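Local structure of sensor protein CpxA (Vibrio parahaemolyticus, 3V67) at residues 22-25 / 26-30. The protein is probably a membrane-bound sensor histidine kinase of a two-component system, represented here by its periplasmic sensor domain. Residues are numbered along the deposited sequence; the frame is centred on the assembly and turned at random.
Sequences ETRD and AIQNK
Arg24 and Gln28, one helical turn apart, lie side by side and point the same way. CD of Arg24 rests against CD of Gln28 at 3.7 Å. The guanidinium and amide planes are 12° apart. Arg24 reaches Gln28 because its chain folds back, bent at both chi2 (-87°) and chi3. Gln28 is extended beyond CG.

Arg24 also grips its neighbour Asp25 in a salt bridge. The guanidinium of Arg24 presents its NE and NH2 side, and both nitrogens donate to OD1 of Asp25. NE of Arg24 lies 2.7 Å from OD1 of Asp25 and meets it nearly along the C-O axis. NH2 reaches that oxygen from above the carboxylate plane. The amide of Gln28 is nearly parallel to this carboxylate, with NE2 of Gln28 3.7 Å from OD1 of Asp25.

All this lies on the last turns of helix 14-30, which packs against the antiparallel sheet of the PAS-fold periplasmic domain. On the sheet side, NH1 of Arg24 donates to the carbonyl of Pro109, and OE1 of Gln28 accepts from the backbone N of Val111. Both polar ends are thus tied to strand 102-112. Ile27 packs on Leu112 of that strand and touches Asp137 of the second subunit.

Four i to i+4 backbone bonds join 22-25 to 26-30. N of Ile27 donates to O of Thr23 at 2.9 Å, and N of Gln28 to O of Arg24 at 2.9 Å. Ala26 to Glu22 and Asn29 to Asp25 are the other two. CG1 of Ile27, beside its own backbone N (chi1 -72°), sits 3.2 Å from O of Thr23.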
# COMPACT_ATOMS: atom_id res chain seq x y z
N GLU A 22 17.16 -0.89 7.20
CA GLU A 22 17.77 -0.31 8.39
C GLU A 22 17.88 -1.30 9.56
O GLU A 22 18.93 -1.39 10.20
CB GLU A 22 17.01 0.95 8.82
CG GLU A 22 17.21 2.13 7.88
CD GLU A 22 16.29 3.29 8.20
OE1 GLU A 22 15.42 3.15 9.07
OE2 GLU A 22 16.45 4.36 7.57
N THR A 23 16.81 -2.05 9.83
CA THR A 23 16.86 -3.02 10.92
C THR A 23 17.70 -4.24 10.55
O THR A 23 18.25 -4.91 11.42
CB THR A 23 15.45 -3.50 11.38
OG1 THR A 23 15.13 -4.74 10.75
CG2 THR A 23 14.39 -2.46 11.08
N ARG A 24 17.80 -4.51 9.25
CA ARG A 24 18.68 -5.58 8.78
C ARG A 24 20.12 -5.20 9.11
O ARG A 24 20.83 -5.97 9.76
CB ARG A 24 18.52 -5.78 7.27
CG ARG A 24 19.18 -7.04 6.70
CD ARG A 24 20.64 -6.81 6.32
NE ARG A 24 20.86 -5.49 5.74
CZ ARG A 24 20.77 -5.20 4.45
NH1 ARG A 24 20.46 -6.14 3.57
NH2 ARG A 24 20.99 -3.96 4.03
N ASP A 25 20.54 -4.02 8.65
CA ASP A 25 21.88 -3.52 8.94
C ASP A 25 22.14 -3.45 10.44
O ASP A 25 23.25 -3.75 10.90
CB ASP A 25 22.08 -2.13 8.30
CG ASP A 25 22.47 -2.21 6.84
OD1 ASP A 25 22.31 -3.29 6.23
OD2 ASP A 25 22.95 -1.19 6.29
N ALA A 26 21.12 -3.05 11.19
CA ALA A 26 21.24 -2.94 12.64
C ALA A 26 21.47 -4.29 13.31
O ALA A 26 22.33 -4.42 14.18
CB ALA A 26 20.00 -2.27 13.22
N ILE A 27 20.69 -5.29 12.91
CA ILE A 27 20.83 -6.65 13.43
C ILE A 27 22.20 -7.21 13.05
O ILE A 27 22.86 -7.88 13.85
CB ILE A 27 19.71 -7.58 12.92
CG1 ILE A 27 18.38 -7.22 13.59
CG2 ILE A 27 20.04 -9.03 13.18
CD1 ILE A 27 17.24 -8.16 13.24
N GLN A 28 22.63 -6.92 11.83
CA GLN A 28 23.94 -7.32 11.34
C GLN A 28 25.06 -6.75 12.20
O GLN A 28 26.01 -7.44 12.55
CB GLN A 28 24.13 -6.89 9.89
CG GLN A 28 23.88 -7.98 8.87
CD GLN A 28 24.09 -7.52 7.45
OE1 GLN A 28 24.05 -8.31 6.51
NE2 GLN A 28 24.32 -6.22 7.28
N ASN A 29 24.94 -5.47 12.54
CA ASN A 29 25.97 -4.80 13.33
C ASN A 29 25.95 -5.17 14.81
O ASN A 29 27.00 -5.21 15.45
CB ASN A 29 25.87 -3.28 13.17
CG ASN A 29 26.85 -2.75 12.14
OD1 ASN A 29 27.95 -3.27 11.99
ND2 ASN A 29 26.45 -1.70 11.42
N LYS A 30 24.77 -5.46 15.33
CA LYS A 30 24.63 -5.83 16.74
C LYS A 30 25.29 -7.17 17.04
O LYS A 30 25.97 -7.32 18.05
CB LYS A 30 23.16 -5.87 17.15
CG LYS A 30 22.95 -6.42 18.55
CD LYS A 30 21.53 -6.21 19.03
CE LYS A 30 21.38 -6.70 20.46
NZ LYS A 30 20.03 -6.39 21.01